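Local coordinates for protein endoglucanase (Fervidobacterium pennivorans DSM 9078, PDB 6KDD) that belongs to glycosyl hydrolase family 5 (cellulase A) and, as an endoglucanase, probably hydrolyses beta-glucosidic linkages in glucan chains, at residues A[229-232]-A[233-236]; A[275-278]-A[279-283]. All blocks are in the same frame, centred on the assembly; numbering follows the deposited sequence.

Coming from the N terminus, the chain first meets interaction 1, where the loop after helix 208-211 turns at 229-232 into helix 232-252, so this contact closes the loop onto the first turn of that helix. Strand 256-261 of the barrel follows, and then helix 269-285, which carries interaction 2 (275-278 with 279-283) entirely within its own turns. The two contacts stand in series; neither nests in nor crosses the other. Their centres are 11 Å apart, and they meet where Ile235 packs on Ser278 and Met282. Through this patch the start of helix 232-252 rests on helix 269-285, joining two consecutive outer helices of the barrel.

Interaction 1 (A[229-232]-A[233-236]); sequences NGEE and WEIN
Glu231 sits just before the helix, and its carbonyl O receives the amide of Ile235 while Glu232 O receives that of Asn236, the first turn being set by these two i to i+4 bonds. Glu234 folds back over the turn: its OE1 takes the backbone N-H of Glu231 at 2.8 Å, nearly in line with the C-O bond, and the same carboxylate draws weak bonds from Asn229 N. Glu231 runs alongside Trp233. Its OE2 lies at the indole edge, 2.8 Å from Trp233 NE1 and close to the ring plane, and is met on its anti side. A chi1 of 74° sets CG of Trp233 between its backbone N and carbonyl carbon, and from there the ring can turn NE1 back to that acceptor. Asn229 ND2 holds the other oxygen, Glu231 OE1, at 2.8 Å. An alanine at Glu231 would take away both acceptors, which would probably leave Trp233 NE1 and Asn229 ND2 without their mates and the indole freer to turn. Glu231 OE2 and Glu234 OE1 are 4.2 Å apart, a repulsion the helix start is likely to offset. Glu234 thus supplies the N3-to-N-cap half of a capping box.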
loop_
_atom_site.group_PDB
_atom_site.type_symbol
_atom_site.label_atom_id
_atom_site.label_comp_id
_atom_site.label_asym_id
_atom_site.label_seq_id
_atom_site.Cartn_x
_atom_site.Cartn_y
_atom_site.Cartn_z
ATOM N N ASN A 229 12.942 -14.305 16.094
ATOM C CA ASN A 229 14.144 -15.128 16.036
ATOM C C ASN A 229 14.256 -15.907 14.727
ATOM O O ASN A 229 15.336 -16.404 14.428
ATOM C CB ASN A 229 14.181 -16.170 17.166
ATOM C CG ASN A 229 14.305 -15.526 18.530
ATOM O OD1 ASN A 229 14.858 -14.446 18.655
ATOM N ND2 ASN A 229 13.793 -16.174 19.558
ATOM N N GLY A 230 13.150 -16.084 14.004
ATOM C CA GLY A 230 13.214 -16.862 12.777
ATOM C C GLY A 230 13.328 -18.350 13.092
ATOM O O GLY A 230 13.913 -19.127 12.338
ATOM N N GLU A 231 12.709 -18.738 14.208
ATOM C CA GLU A 231 12.510 -20.135 14.531
ATOM C C GLU A 231 11.456 -20.693 13.599
ATOM O O GLU A 231 10.735 -19.944 12.938
ATOM C CB GLU A 231 11.995 -20.258 15.960
ATOM C CG GLU A 231 13.034 -19.807 16.953
ATOM C CD GLU A 231 12.454 -19.541 18.326
ATOM O OE1 GLU A 231 13.109 -18.811 19.081
ATOM O OE2 GLU A 231 11.306 -19.988 18.586
ATOM N N GLU A 232 11.360 -22.023 13.611
ATOM C CA GLU A 232 10.504 -22.762 12.711
ATOM C C GLU A 232 9.023 -22.472 12.954
ATOM O O GLU A 232 8.298 -22.342 11.972
ATOM C CB GLU A 232 10.827 -24.257 12.804
ATOM C CG GLU A 232 10.093 -25.073 11.763
ATOM C CD GLU A 232 10.602 -26.487 11.539
ATOM O OE1 GLU A 232 11.705 -26.829 12.064
ATOM O OE2 GLU A 232 9.893 -27.245 10.828
ATOM N N TRP A 233 8.556 -22.433 14.224
ATOM C CA TRP A 233 7.137 -22.222 14.493
ATOM C C TRP A 233 6.754 -20.781 14.129
ATOM O O TRP A 233 5.592 -20.521 13.810
ATOM C CB TRP A 233 6.741 -22.498 15.968
ATOM C CG TRP A 233 7.223 -21.385 16.851
ATOM C CD1 TRP A 233 8.505 -21.208 17.285
ATOM C CD2 TRP A 233 6.485 -20.253 17.338
ATOM N NE1 TRP A 233 8.613 -20.053 18.013
ATOM C CE2 TRP A 233 7.389 -19.445 18.066
ATOM C CE3 TRP A 233 5.158 -19.826 17.234
ATOM C CZ2 TRP A 233 7.013 -18.246 18.683
ATOM C CZ3 TRP A 233 4.784 -18.654 17.861
ATOM C CH2 TRP A 233 5.698 -17.875 18.573
ATOM N N GLU A 234 7.705 -19.847 14.266
ATOM C CA GLU A 234 7.470 -18.448 13.898
ATOM C C GLU A 234 7.282 -18.312 12.386
ATOM O O GLU A 234 6.311 -17.696 11.924
ATOM C CB GLU A 234 8.669 -17.588 14.268
ATOM C CG GLU A 234 8.781 -17.332 15.752
ATOM C CD GLU A 234 10.018 -16.541 16.109
ATOM O OE1 GLU A 234 11.128 -16.942 15.699
ATOM O OE2 GLU A 234 9.877 -15.511 16.777
ATOM N N ILE A 235 8.195 -18.946 11.639
ATOM C CA ILE A 235 8.110 -19.032 10.188
ATOM C C ILE A 235 6.816 -19.732 9.822
ATOM O O ILE A 235 6.119 -19.256 8.927
ATOM C CB ILE A 235 9.358 -19.689 9.557
ATOM C CG1 ILE A 235 10.668 -19.021 9.981
ATOM C CG2 ILE A 235 9.237 -19.839 8.047
ATOM C CD1 ILE A 235 11.049 -17.833 9.170
ATOM N N ASN A 236 6.475 -20.831 10.533
ATOM C CA ASN A 236 5.241 -21.559 10.257
ATOM C C ASN A 236 3.998 -20.683 10.417
ATOM O O ASN A 236 3.041 -20.838 9.649
ATOM C CB ASN A 236 5.099 -22.877 11.039
ATOM C CG ASN A 236 5.851 -24.014 10.375
ATOM O OD1 ASN A 236 5.882 -24.101 9.149
ATOM N ND2 ASN A 236 6.476 -24.875 11.164
#

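Interaction 2 (A[275-278]-A[279-283])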
loop_
_atom_site.group_PDB
_atom_site.type_symbol
_atom_site.label_atom_id
_atom_site.label_comp_id
_atom_site.label_asym_id
_atom_site.label_seq_id
_atom_site.Cartn_x
_atom_site.Cartn_y
_atom_site.Cartn_z
ATOM N N TRP A 275 12.686 -11.226 10.081
ATOM C CA TRP A 275 11.255 -11.157 9.842
ATOM C C TRP A 275 10.987 -10.737 8.390
ATOM O O TRP A 275 10.094 -11.272 7.731
ATOM C CB TRP A 275 10.617 -10.146 10.820
ATOM C CG TRP A 275 9.114 -10.065 10.745
ATOM C CD1 TRP A 275 8.190 -10.781 11.464
ATOM C CD2 TRP A 275 8.349 -9.137 9.951
ATOM N NE1 TRP A 275 6.910 -10.417 11.134
ATOM C CE2 TRP A 275 6.979 -9.412 10.193
ATOM C CE3 TRP A 275 8.703 -8.138 9.023
ATOM C CZ2 TRP A 275 5.960 -8.685 9.578
ATOM C CZ3 TRP A 275 7.677 -7.464 8.377
ATOM C CH2 TRP A 275 6.333 -7.708 8.685
ATOM N N THR A 276 11.657 -9.677 7.968
ATOM C CA THR A 276 11.390 -9.081 6.646
ATOM C C THR A 276 11.716 -10.080 5.529
ATOM O O THR A 276 10.930 -10.292 4.608
ATOM C CB THR A 276 12.193 -7.780 6.484
ATOM O OG1 THR A 276 11.778 -6.859 7.492
ATOM C CG2 THR A 276 12.003 -7.090 5.142
ATOM N N GLU A 277 12.879 -10.728 5.635
ATOM C CA GLU A 277 13.261 -11.755 4.674
ATOM C C GLU A 277 12.233 -12.887 4.626
ATOM O O GLU A 277 11.806 -13.347 3.556
ATOM C CB GLU A 277 14.678 -12.248 4.998
ATOM C CG GLU A 277 15.203 -13.239 3.974
ATOM C CD GLU A 277 16.564 -13.874 4.250
ATOM O OE1 GLU A 277 17.316 -13.390 5.135
ATOM O OE2 GLU A 277 16.878 -14.854 3.560
ATOM N N SER A 278 11.784 -13.324 5.812
ATOM C CA SER A 278 10.824 -14.412 5.896
ATOM C C SER A 278 9.483 -14.050 5.277
ATOM O O SER A 278 8.921 -14.868 4.546
ATOM C CB SER A 278 10.613 -14.837 7.323
ATOM O OG SER A 278 11.820 -15.396 7.795
ATOM N N VAL A 279 8.949 -12.864 5.634
ATOM C CA VAL A 279 7.703 -12.390 5.056
ATOM C C VAL A 279 7.830 -12.273 3.533
ATOM O O VAL A 279 6.934 -12.699 2.784
ATOM C CB VAL A 279 7.245 -11.072 5.709
ATOM C CG1 VAL A 279 6.152 -10.427 4.884
ATOM C CG2 VAL A 279 6.704 -11.344 7.121
ATOM N N ARG A 280 8.932 -11.671 3.086
ATOM C CA ARG A 280 9.138 -11.466 1.658
ATOM C C ARG A 280 9.218 -12.804 0.912
ATOM O O ARG A 280 8.577 -12.981 -0.124
ATOM C CB ARG A 280 10.371 -10.588 1.428
ATOM C CG ARG A 280 10.545 -10.173 -0.030
ATOM C CD ARG A 280 11.399 -11.203 -0.752
ATOM N NE ARG A 280 12.723 -11.033 -0.217
ATOM C CZ ARG A 280 13.725 -11.881 -0.379
ATOM N NH1 ARG A 280 13.572 -12.991 -1.082
ATOM N NH2 ARG A 280 14.897 -11.603 0.162
ATOM N N LYS A 281 10.018 -13.747 1.424
ATOM C CA LYS A 281 10.100 -15.070 0.805
ATOM C C LYS A 281 8.750 -15.782 0.834
ATOM O O LYS A 281 8.422 -16.521 -0.083
ATOM C CB LYS A 281 11.137 -15.965 1.476
ATOM C CG LYS A 281 12.577 -15.518 1.274
ATOM C CD LYS A 281 13.532 -16.322 2.122
ATOM C CE LYS A 281 14.564 -17.051 1.286
ATOM N NZ LYS A 281 15.679 -16.158 0.882
ATOM N N MET A 282 7.931 -15.532 1.856
ATOM C CA MET A 282 6.618 -16.163 1.890
ATOM C C MET A 282 5.713 -15.580 0.812
ATOM O O MET A 282 4.930 -16.307 0.196
ATOM C CB MET A 282 5.932 -16.049 3.254
ATOM C CG MET A 282 4.979 -17.213 3.557
ATOM S SD MET A 282 5.906 -18.786 3.736
ATOM C CE MET A 282 6.556 -18.631 5.399
ATOM N N ALA A 283 5.802 -14.267 0.574
ATOM C CA ALA A 283 4.988 -13.656 -0.476
ATOM C C ALA A 283 5.420 -14.238 -1.829
ATOM O O ALA A 283 4.584 -14.622 -2.643
ATOM C CB ALA A 283 5.161 -12.126 -0.416
#
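Trp275 and Val279, one helical turn apart on helix 269-285, make the apolar centre of this contact, on the helix that links strands 256-261 and 289-292 in a beta-alpha-beta unit of the TIM barrel. Val279 approaches the indole over one face. Its CG2 methyl stands 3.7 Å from the centroid of the six-membered ring and 14° off the ring normal, a CH-pi contact almost directly above the centre. With CG anti to the backbone N, the Trp275 ring swings along the helix and lies under the methyl. NE1 donates to the carbonyl O of Glu206, which helps to hold the indole's rotation, and Trp228 meets it edge-to-face. Val279 also packs on Leu258 and Phe261 of strand 256-261, so this side of the helix looks into the barrel wall.

On a more solvent-accessible side, Glu277 and Lys281 run alongside each other in the same direction. The glutamate is extended, whereas the lysine bends at its third and fourth torsions, bringing NZ to 3.2 Å from Glu277 OE2 in a salt bridge that uses the anti lone pair. Lys281 CG meanwhile passes 3.2 Å from Glu277 O. The Arg280 side chain crosses that of Glu277 obliquely, and the guanidinium and carboxylate end up only 14° from parallel, yet NH2 stays 5.1 Å from Glu277 OE2. Its firmer partners are elsewhere: NE gives a hydrogen bond to Ala316 O, and NH1 forms a salt bridge with Glu284.

Backbone bonds join the same turns. Val279 N to Trp275 O is 2.9 Å and nearly straight, whereas Met282 N reaches Ser278 O at the same 2.9 Å but along a more bent path, its N-H...O angle 143°.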